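Local coordinates for nuclear import protein MOG1 (PDB 1JHS) that binds the small GTPase Ran (Gsp1 in yeast) and takes part in nuclear protein import and poly(A)+ mRNA export, at residues A[56-61]-A[141-146]; A[73-78]-A[88-93]; A[107-112]-A[121-126]; A[147-152]-A[162-167]. The protein carries 1 engineered substitution. All coordinates share one frame; numbering follows the deposited sequence.

Interaction 1: A[56-61]-A[141-146]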
# COMPACT_ATOMS: atom_id res chain seq x y z
N SER A 56 -0.54 -8.17 1.35
CA SER A 56 0.84 -7.93 1.76
C SER A 56 1.03 -6.42 1.80
O SER A 56 0.39 -5.67 1.04
CB SER A 56 1.84 -8.59 0.80
OG SER A 56 1.58 -8.27 -0.55
N ILE A 57 1.91 -5.99 2.69
CA ILE A 57 2.17 -4.58 2.91
C ILE A 57 3.66 -4.28 2.77
O ILE A 57 4.50 -4.95 3.37
CB ILE A 57 1.76 -4.19 4.37
CG1 ILE A 57 0.26 -4.49 4.59
CG2 ILE A 57 2.10 -2.71 4.63
CD1 ILE A 57 -0.21 -4.37 6.10
N ILE A 58 3.99 -3.27 1.97
CA ILE A 58 5.39 -2.87 1.81
C ILE A 58 5.51 -1.38 2.11
O ILE A 58 4.71 -0.59 1.63
CB ILE A 58 5.92 -3.07 0.37
CG1 ILE A 58 5.95 -4.55 -0.01
CG2 ILE A 58 7.36 -2.47 0.28
CD1 ILE A 58 6.46 -4.79 -1.41
N VAL A 59 6.48 -1.01 2.92
CA VAL A 59 6.73 0.40 3.23
C VAL A 59 8.08 0.59 2.58
O VAL A 59 8.99 -0.23 2.78
CB VAL A 59 6.85 0.65 4.75
CG1 VAL A 59 7.18 2.10 5.01
CG2 VAL A 59 5.54 0.29 5.44
N ASP A 60 8.23 1.64 1.79
CA ASP A 60 9.50 1.84 1.10
C ASP A 60 9.96 3.29 1.23
O ASP A 60 9.20 4.22 0.97
CB ASP A 60 9.33 1.51 -0.38
CG ASP A 60 10.62 1.04 -1.02
OD1 ASP A 60 11.71 1.25 -0.43
OD2 ASP A 60 10.54 0.45 -2.13
N LEU A 61 11.21 3.47 1.65
CA LEU A 61 11.78 4.81 1.82
C LEU A 61 12.48 5.15 0.51
O LEU A 61 13.54 4.58 0.20
CB LEU A 61 12.78 4.81 2.97
CG LEU A 61 12.21 4.33 4.31
CD1 LEU A 61 13.32 4.39 5.38
CD2 LEU A 61 11.04 5.22 4.74
N VAL A 141 6.62 5.51 0.48
CA VAL A 141 5.52 4.91 -0.30
C VAL A 141 5.06 3.62 0.40
O VAL A 141 5.85 2.72 0.63
CB VAL A 141 5.94 4.63 -1.77
CG1 VAL A 141 4.77 3.98 -2.55
CG2 VAL A 141 6.33 5.95 -2.47
N ILE A 142 3.78 3.57 0.76
CA ILE A 142 3.23 2.39 1.41
C ILE A 142 2.32 1.72 0.39
O ILE A 142 1.42 2.38 -0.15
CB ILE A 142 2.39 2.76 2.66
CG1 ILE A 142 3.25 3.50 3.69
CG2 ILE A 142 1.86 1.47 3.32
CD1 ILE A 142 2.56 3.78 5.07
N SER A 143 2.57 0.44 0.10
CA SER A 143 1.71 -0.28 -0.86
C SER A 143 1.11 -1.51 -0.19
O SER A 143 1.76 -2.18 0.61
CB SER A 143 2.49 -0.70 -2.14
OG SER A 143 3.74 -1.34 -1.89
N ILE A 144 -0.16 -1.76 -0.49
CA ILE A 144 -0.84 -2.92 0.07
C ILE A 144 -1.45 -3.64 -1.12
O ILE A 144 -2.32 -3.09 -1.80
CB ILE A 144 -1.95 -2.53 1.08
CG1 ILE A 144 -1.36 -1.66 2.22
CG2 ILE A 144 -2.58 -3.84 1.67
CD1 ILE A 144 -2.38 -1.20 3.32
N ASN A 145 -1.00 -4.87 -1.36
CA ASN A 145 -1.48 -5.67 -2.48
C ASN A 145 -2.69 -6.51 -2.08
O ASN A 145 -2.67 -7.16 -1.04
CB ASN A 145 -0.36 -6.58 -2.97
CG ASN A 145 0.88 -5.82 -3.27
OD1 ASN A 145 0.90 -4.98 -4.20
ND2 ASN A 145 1.94 -6.06 -2.50
N VAL A 146 -3.72 -6.48 -2.92
CA VAL A 146 -4.94 -7.23 -2.69
C VAL A 146 -5.29 -8.09 -3.91
O VAL A 146 -5.93 -7.62 -4.85
CB VAL A 146 -6.13 -6.26 -2.41
CG1 VAL A 146 -7.32 -7.03 -1.82
CG2 VAL A 146 -5.66 -5.10 -1.49

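Interaction 2: A[73-78]-A[88-93]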
# COMPACT_ATOMS: atom_id res chain seq x y z
N ALA A 73 3.01 13.81 -7.48
CA ALA A 73 4.10 13.00 -6.93
C ALA A 73 3.57 11.58 -6.66
O ALA A 73 4.24 10.58 -6.91
CB ALA A 73 4.63 13.62 -5.64
N TRP A 74 2.35 11.51 -6.15
CA TRP A 74 1.74 10.22 -5.85
C TRP A 74 1.56 9.43 -7.15
O TRP A 74 1.92 8.24 -7.22
CB TRP A 74 0.41 10.44 -5.13
CG TRP A 74 -0.37 9.18 -4.86
CD1 TRP A 74 -0.23 8.34 -3.78
CD2 TRP A 74 -1.45 8.66 -5.64
NE1 TRP A 74 -1.17 7.32 -3.84
CE2 TRP A 74 -1.93 7.50 -4.97
CE3 TRP A 74 -2.06 9.06 -6.85
CZ2 TRP A 74 -3.00 6.73 -5.48
CZ3 TRP A 74 -3.12 8.29 -7.34
CH2 TRP A 74 -3.58 7.14 -6.66
N GLN A 75 1.02 10.07 -8.18
CA GLN A 75 0.82 9.37 -9.46
C GLN A 75 2.13 8.83 -10.00
O GLN A 75 2.17 7.74 -10.57
CB GLN A 75 0.19 10.33 -10.49
CG GLN A 75 -1.22 10.78 -10.09
CD GLN A 75 -1.82 11.78 -11.10
OE1 GLN A 75 -1.23 12.84 -11.37
NE2 GLN A 75 -2.96 11.44 -11.65
N PHE A 76 3.20 9.60 -9.83
CA PHE A 76 4.51 9.19 -10.29
C PHE A 76 4.94 7.91 -9.58
O PHE A 76 5.44 6.97 -10.21
CB PHE A 76 5.53 10.30 -9.97
CG PHE A 76 6.97 9.92 -10.27
CD1 PHE A 76 7.51 10.13 -11.52
CD2 PHE A 76 7.75 9.29 -9.30
CE1 PHE A 76 8.82 9.73 -11.81
CE2 PHE A 76 9.06 8.88 -9.58
CZ PHE A 76 9.59 9.09 -10.84
N HIS A 77 4.74 7.86 -8.25
CA HIS A 77 5.13 6.69 -7.49
C HIS A 77 4.25 5.50 -7.77
O HIS A 77 4.71 4.36 -7.70
CB HIS A 77 5.14 7.00 -5.99
CG HIS A 77 6.29 7.85 -5.58
ND1 HIS A 77 7.60 7.42 -5.67
CD2 HIS A 77 6.35 9.13 -5.13
CE1 HIS A 77 8.41 8.39 -5.28
NE2 HIS A 77 7.68 9.44 -4.95
N VAL A 78 2.98 5.76 -8.08
CA VAL A 78 2.07 4.67 -8.44
C VAL A 78 2.55 4.05 -9.76
O VAL A 78 2.60 2.81 -9.90
CB VAL A 78 0.60 5.19 -8.63
CG1 VAL A 78 -0.28 4.05 -9.22
CG2 VAL A 78 -0.01 5.59 -7.28
N THR A 88 -0.05 -0.71 -18.32
CA THR A 88 0.20 0.47 -19.15
C THR A 88 -0.79 1.60 -18.84
O THR A 88 -0.55 2.76 -19.21
CB THR A 88 0.11 0.14 -20.63
OG1 THR A 88 -1.09 -0.60 -20.84
CG2 THR A 88 1.34 -0.69 -21.06
N LYS A 89 -1.90 1.27 -18.20
CA LYS A 89 -2.88 2.28 -17.80
C LYS A 89 -3.55 1.78 -16.54
O LYS A 89 -3.83 0.59 -16.40
CB LYS A 89 -3.96 2.50 -18.87
CG LYS A 89 -3.39 2.88 -20.23
CD LYS A 89 -4.47 3.27 -21.23
CE LYS A 89 -3.80 3.66 -22.56
NZ LYS A 89 -4.79 4.32 -23.44
N TRP A 90 -3.80 2.69 -15.62
CA TRP A 90 -4.44 2.30 -14.38
C TRP A 90 -5.44 3.37 -13.98
O TRP A 90 -5.41 4.50 -14.50
CB TRP A 90 -3.40 2.12 -13.25
CG TRP A 90 -2.41 3.27 -13.09
CD1 TRP A 90 -1.22 3.43 -13.74
CD2 TRP A 90 -2.54 4.40 -12.21
NE1 TRP A 90 -0.59 4.58 -13.32
CE2 TRP A 90 -1.38 5.20 -12.38
CE3 TRP A 90 -3.51 4.81 -11.30
CZ2 TRP A 90 -1.17 6.39 -11.66
CZ3 TRP A 90 -3.31 6.01 -10.58
CH2 TRP A 90 -2.14 6.78 -10.77
N GLU A 91 -6.31 3.01 -13.05
CA GLU A 91 -7.27 3.99 -12.57
C GLU A 91 -7.30 4.02 -11.06
O GLU A 91 -7.01 3.01 -10.39
CB GLU A 91 -8.66 3.71 -13.14
CG GLU A 91 -9.36 2.44 -12.71
CD GLU A 91 -10.75 2.31 -13.40
OE1 GLU A 91 -11.51 1.37 -13.06
OE2 GLU A 91 -11.07 3.14 -14.29
N ALA A 92 -7.60 5.20 -10.52
CA ALA A 92 -7.69 5.36 -9.09
C ALA A 92 -9.14 5.09 -8.72
O ALA A 92 -10.02 5.87 -9.08
CB ALA A 92 -7.29 6.79 -8.70
N LEU A 93 -9.39 3.97 -8.03
CA LEU A 93 -10.74 3.61 -7.61
C LEU A 93 -11.20 4.52 -6.47
O LEU A 93 -12.39 4.76 -6.30
CB LEU A 93 -10.80 2.16 -7.14
CG LEU A 93 -10.33 1.10 -8.13
CD1 LEU A 93 -10.62 -0.28 -7.58
CD2 LEU A 93 -11.01 1.30 -9.47

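Interaction 3: A[107-112]-A[121-126]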
# COMPACT_ATOMS: atom_id res chain seq x y z
N LEU A 107 -6.64 3.86 -3.98
CA LEU A 107 -6.69 2.45 -4.35
C LEU A 107 -6.49 2.51 -5.87
O LEU A 107 -7.12 3.32 -6.55
CB LEU A 107 -8.04 1.82 -4.05
CG LEU A 107 -8.43 1.55 -2.61
CD1 LEU A 107 -9.83 0.93 -2.65
CD2 LEU A 107 -7.44 0.60 -1.95
N VAL A 108 -5.66 1.63 -6.40
CA VAL A 108 -5.33 1.65 -7.82
C VAL A 108 -5.54 0.29 -8.47
O VAL A 108 -5.35 -0.73 -7.82
CB VAL A 108 -3.84 2.07 -7.96
CG1 VAL A 108 -3.33 1.83 -9.38
CG2 VAL A 108 -3.72 3.57 -7.57
N MET A 109 -5.93 0.29 -9.74
CA MET A 109 -6.16 -0.96 -10.44
C MET A 109 -5.80 -0.79 -11.91
O MET A 109 -6.12 0.22 -12.54
CB MET A 109 -7.64 -1.34 -10.35
CG MET A 109 -7.98 -2.75 -10.87
SD MET A 109 -9.79 -3.02 -10.71
CE MET A 109 -10.33 -1.68 -11.64
N GLU A 110 -5.10 -1.79 -12.43
CA GLU A 110 -4.71 -1.80 -13.84
C GLU A 110 -5.98 -1.86 -14.69
O GLU A 110 -6.93 -2.55 -14.31
CB GLU A 110 -3.88 -3.06 -14.14
CG GLU A 110 -3.88 -3.49 -15.62
CD GLU A 110 -3.04 -4.72 -15.86
OE1 GLU A 110 -1.82 -4.64 -15.60
OE2 GLU A 110 -3.59 -5.77 -16.29
N VAL A 111 -6.01 -1.14 -15.80
CA VAL A 111 -7.14 -1.26 -16.72
C VAL A 111 -6.59 -1.68 -18.09
O VAL A 111 -7.34 -2.12 -18.95
CB VAL A 111 -7.99 0.04 -16.83
CG1 VAL A 111 -8.72 0.27 -15.50
CG2 VAL A 111 -7.15 1.24 -17.23
N ALA A 112 -5.27 -1.55 -18.28
CA ALA A 112 -4.64 -1.97 -19.53
C ALA A 112 -3.21 -2.43 -19.28
O ALA A 112 -2.52 -1.90 -18.40
CB ALA A 112 -4.66 -0.84 -20.56
N ALA A 121 -5.50 -12.78 -16.40
CA ALA A 121 -5.37 -13.48 -15.13
C ALA A 121 -6.01 -12.69 -13.99
O ALA A 121 -6.65 -11.67 -14.19
CB ALA A 121 -3.87 -13.75 -14.81
N GLN A 122 -5.82 -13.19 -12.78
CA GLN A 122 -6.38 -12.56 -11.59
C GLN A 122 -6.06 -11.05 -11.49
O GLN A 122 -4.94 -10.63 -11.80
CB GLN A 122 -5.82 -13.29 -10.36
CG GLN A 122 -6.04 -12.61 -9.04
CD GLN A 122 -5.43 -13.42 -7.92
OE1 GLN A 122 -4.29 -13.91 -8.04
NE2 GLN A 122 -6.18 -13.57 -6.82
N THR A 123 -7.05 -10.27 -11.05
CA THR A 123 -6.90 -8.82 -10.87
C THR A 123 -6.29 -8.56 -9.49
O THR A 123 -6.59 -9.27 -8.55
CB THR A 123 -8.27 -8.11 -10.85
OG1 THR A 123 -8.94 -8.34 -12.09
CG2 THR A 123 -8.10 -6.60 -10.67
N VAL A 124 -5.46 -7.53 -9.38
CA VAL A 124 -4.87 -7.16 -8.10
C VAL A 124 -5.11 -5.65 -7.90
O VAL A 124 -4.80 -4.85 -8.78
CB VAL A 124 -3.34 -7.43 -8.07
CG1 VAL A 124 -2.73 -6.93 -6.73
CG2 VAL A 124 -3.07 -8.94 -8.22
N VAL A 125 -5.71 -5.27 -6.77
CA VAL A 125 -5.92 -3.86 -6.47
C VAL A 125 -4.75 -3.52 -5.56
O VAL A 125 -4.29 -4.39 -4.82
CB VAL A 125 -7.27 -3.62 -5.74
CG1 VAL A 125 -7.29 -2.20 -5.08
CG2 VAL A 125 -8.40 -3.70 -6.77
N ILE A 126 -4.25 -2.29 -5.63
CA ILE A 126 -3.13 -1.93 -4.78
C ILE A 126 -3.45 -0.65 -4.05
O ILE A 126 -3.81 0.35 -4.68
CB ILE A 126 -1.81 -1.71 -5.61
CG1 ILE A 126 -1.50 -2.95 -6.48
CG2 ILE A 126 -0.63 -1.46 -4.65
CD1 ILE A 126 -0.48 -2.66 -7.59
O HOH W 1 -3.79 -3.88 -10.88

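Interaction 4: A[147-152]-A[162-167]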
# COMPACT_ATOMS: atom_id res chain seq x y z
N PRO A 147 -4.86 -9.37 -3.91
CA PRO A 147 -5.16 -10.26 -5.04
C PRO A 147 -6.65 -10.57 -4.92
O PRO A 147 -7.06 -11.22 -3.95
CB PRO A 147 -4.27 -11.49 -4.79
CG PRO A 147 -3.14 -10.94 -3.84
CD PRO A 147 -3.93 -10.00 -2.95
N LEU A 148 -7.45 -10.12 -5.89
CA LEU A 148 -8.90 -10.31 -5.82
C LEU A 148 -9.40 -11.70 -6.18
O LEU A 148 -8.81 -12.40 -6.99
CB LEU A 148 -9.63 -9.31 -6.73
CG LEU A 148 -9.35 -7.82 -6.58
CD1 LEU A 148 -10.30 -7.01 -7.45
CD2 LEU A 148 -9.51 -7.43 -5.10
N THR A 149 -10.54 -12.06 -5.60
CA THR A 149 -11.16 -13.34 -5.88
C THR A 149 -11.89 -13.12 -7.21
O THR A 149 -12.00 -11.98 -7.68
CB THR A 149 -12.22 -13.72 -4.81
OG1 THR A 149 -13.26 -12.73 -4.83
CG2 THR A 149 -11.62 -13.76 -3.42
N LYS A 150 -12.37 -14.19 -7.82
CA LYS A 150 -13.12 -14.06 -9.07
C LYS A 150 -14.34 -13.16 -8.84
O LYS A 150 -14.68 -12.31 -9.66
CB LYS A 150 -13.59 -15.44 -9.53
CG LYS A 150 -14.52 -15.44 -10.77
CD LYS A 150 -15.01 -16.89 -11.05
CE LYS A 150 -15.65 -17.06 -12.43
NZ LYS A 150 -16.02 -18.52 -12.62
N GLU A 151 -14.98 -13.36 -7.70
CA GLU A 151 -16.17 -12.58 -7.35
C GLU A 151 -15.86 -11.09 -7.21
O GLU A 151 -16.59 -10.23 -7.73
CB GLU A 151 -16.76 -13.11 -6.05
CG GLU A 151 -17.98 -12.35 -5.57
CD GLU A 151 -19.27 -13.10 -5.85
OE1 GLU A 151 -19.38 -13.72 -6.95
OE2 GLU A 151 -20.18 -13.08 -4.98
N GLU A 152 -14.78 -10.77 -6.49
CA GLU A 152 -14.39 -9.37 -6.29
C GLU A 152 -13.96 -8.72 -7.61
O GLU A 152 -14.20 -7.52 -7.81
CB GLU A 152 -13.24 -9.28 -5.27
CG GLU A 152 -13.62 -9.71 -3.84
CD GLU A 152 -12.38 -9.89 -2.93
OE1 GLU A 152 -11.30 -10.22 -3.47
OE2 GLU A 152 -12.51 -9.72 -1.69
N PRO A 162 -15.33 -3.69 -4.03
CA PRO A 162 -15.44 -4.84 -3.12
C PRO A 162 -15.27 -4.40 -1.66
O PRO A 162 -14.48 -3.49 -1.36
CB PRO A 162 -14.30 -5.75 -3.57
CG PRO A 162 -14.17 -5.46 -5.03
CD PRO A 162 -14.33 -3.95 -5.09
N ALA A 163 -16.00 -5.03 -0.75
CA ALA A 163 -15.90 -4.70 0.68
C ALA A 163 -14.48 -4.81 1.20
O ALA A 163 -14.05 -3.99 2.02
CB ALA A 163 -16.79 -5.65 1.51
N ARG A 164 -13.75 -5.82 0.74
CA ARG A 164 -12.38 -6.01 1.23
C ARG A 164 -11.49 -4.85 0.80
O ARG A 164 -10.58 -4.47 1.53
CB ARG A 164 -11.79 -7.34 0.74
CG ARG A 164 -10.42 -7.63 1.35
CD ARG A 164 -10.04 -9.11 1.24
NE ARG A 164 -10.00 -9.61 -0.13
CZ ARG A 164 -8.90 -10.10 -0.72
NH1 ARG A 164 -7.76 -10.14 -0.06
NH2 ARG A 164 -8.98 -10.62 -1.94
N CYS A 165 -11.74 -4.30 -0.39
CA CYS A 165 -10.97 -3.15 -0.84
C CYS A 165 -11.26 -1.95 0.06
O CYS A 165 -10.37 -1.15 0.36
CB CYS A 165 -11.32 -2.82 -2.28
SG CYS A 165 -10.65 -4.10 -3.41
N HIS A 166 -12.51 -1.82 0.48
CA HIS A 166 -12.87 -0.74 1.39
C HIS A 166 -12.10 -0.93 2.71
O HIS A 166 -11.63 0.04 3.34
CB HIS A 166 -14.38 -0.76 1.64
CG HIS A 166 -14.87 0.35 2.51
ND1 HIS A 166 -14.63 0.40 3.87
CD2 HIS A 166 -15.52 1.50 2.20
CE1 HIS A 166 -15.11 1.53 4.36
NE2 HIS A 166 -15.65 2.22 3.37
N ALA A 167 -11.96 -2.19 3.13
CA ALA A 167 -11.26 -2.50 4.37
C ALA A 167 -9.77 -2.16 4.21
O ALA A 167 -9.16 -1.54 5.09
CB ALA A 167 -11.44 -3.96 4.72
O HOH W 2 -14.64 -8.18 -0.90

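Interaction 1: A[56-61]-A[141-146]
S56 and N145 meet through both backbone and side chain. N145 ND2 donates to S56 OG at 3.0 Å, almost straight at 170°, with the hydroxyl oxygen lying in the plane of the amide. S56 OG is placed between its own backbone N and carbonyl carbon (chi1 51°), which turns it toward the amide. Underneath, N145 N donates to S56 O, while the return bond from S56 N to N145 O is weak at 3.4 Å. Next along, I58 pairs with S143: I58 N to S143 O and S143 N to I58 O are both 2.8 Å and close to straight. The last hydrogen-bonded pair is D60 with V141, also bonded in both directions.

These strands run antiparallel at the middle of the large antiparallel sheet of the Mog1 fold, with 34-39 and 124-133 as their outer neighbours. Between the bonded pairs stand two non-hydrogen-bonded pairs, I57 with I144 and V59 with I142. I57 and I144 lie side by side and point the same way, with CG1 of I57 4.0 Å from CG1 of I144. V59 CG2 reaches I142 CG1 at 4.3 Å. S143 OG lies 3.6 Å from I58 CB on the other face.

Farther out, helix 163-178 covers the face carrying I57, V59, I142 and I144: M175 packs on I57 and V168 on I144. The opposite face meets helix 70-83, where H77 and L81 touch V141 and L81 also touches S143. The carboxylate of D60 turns away from V141 and is hydrogen-bonded to T33 and Q34.

Interaction 2: A[73-78]-A[88-93]
W90 carries most of this contact, and V78 meets its indole directly. V78 CG1 sits over one face of the six-membered ring, 3.4 Å from its centroid and 10° off the normal, a CH-pi contact. A chi1 of 49° tucks W90 CG in over its own backbone, and the ring extends across to the helix. Its far rim meets W74, with W90 CH2 3.9 Å from W74 CZ3. The two six-membered rings are steeply inclined, their planes 78° apart. Q75 contributes its CG, 4.2 Å from W90 CH2, and its amide plane stands nearly perpendicular to the indole. The nitrogen end of W90 is held separately, by a hydrogen bond from NE1 to E79.

Two residues on, A92 places its CB at the edge of the W74 ring, 4.2 Å from CH2 of W74. V78 also uses its second methyl: CG2 lies over the centre of one W74 face. This valine thus packs against both tryptophans.

W74 NE1 donates to V128 O on strand 124-133, and its ring also meets F104. V108 of strand 103-113 touches W90. Helix 70-83 therefore lies across one face of the large sheet, reaching edge strand 87-99 through W90.

Interaction 3: A[107-112]-A[121-126]
V108 and I126 form the tight part of this hairpin contact. As an antiparallel hydrogen-bonded pair they exchange two bonds, V108 N to I126 O at 2.8 Å and I126 N to V108 O at 2.9 Å. L107 adds its CD2, 4.2 Å from V125 CG1. Here the two strands lie close, and all four residues are buried.

Beyond this pair the strands diverge, and side-chain contacts take over from direct backbone bonds. A water accepts from E110 N at 2.9 Å. It also lies near V124 O, but too close for that bond to be more than doubtful. M109 CG lies anti to its backbone N (chi1 -172°), which sets it 3.9 Å from T123 CG2. The extended chi2 carries M109 SD onward, to 4.2 Å from V125 CG2. A121 and Q122, before the strand begins at V124, are exposed.

Strands 103-113 and 124-133 are successive members of the large antiparallel sheet. Strand 87-99 flanks the first, and strand 138-147 the second. On one face V108 meets W74 and V78 of helix 70-83. On the other, L107 and V125 meet C165 of helix 163-178.

Interaction 4: A[147-152]-A[162-167]
R164 forms a salt bridge with E152, which is also half of a capping box with T149 at the start of helix 150-157. The guanidinium takes the carboxylate side-on, with one nitrogen for each oxygen. R164 NE donates to E152 OE2 at 3.0 Å and 174°; R164 NH2 donates to E152 OE1 at 2.8 Å. Both oxygens use their syn lone pairs, and the two flat groups are nearly coplanar, 15° apart. The bend in the arginine chain at chi3 (59°) turns its NE edge to the glutamate. NH1 has partners of its own, a salt bridge to E55 and a hydrogen bond to N54.

Further hydrogen bonds fix both groups. R164 NH2 also donates to P147 O, approaching from above the carbonyl plane. In the capping box, T149 N donates to E152 OE1 on its anti side and E152 N donates to T149 OG1. OE1 therefore accepts from two donors, which probably favours the charged carboxylate. A water links E152 OE2 to R164 N, near the start of helix 163-178.

The van der Waals contacts are fewer. L148 CD2 touches C165 SG at 3.9 Å. P162, the N-cap residue of its helix, rests its ring on E152, with P162 CG 3.5 Å from E152 O and 3.9 Å from E152 CB.

How the interactions relate
From the N terminus, 56-61 comes first, and its pairing with 141-146 closes the longest loop. Interactions 2 and 3 are nested inside it, one after the other. Interaction 2 closes the short connection from helix 70-83 to edge strand 87-99, and interaction 3 closes the hairpin of strands 103-113 and 124-133. T88 and L93 bond to A112 and L107, joining the two within the sheet. V146 N bonds to V125 O, linking interactions 3 and 1, while H77 packs on V141 between interactions 1 and 2. Interaction 4 follows in series and closes the turn between helices 150-157 and 163-178. It bonds to interaction 3 through T123 and Q122 with L148. Interactions 2 and 4 do not touch.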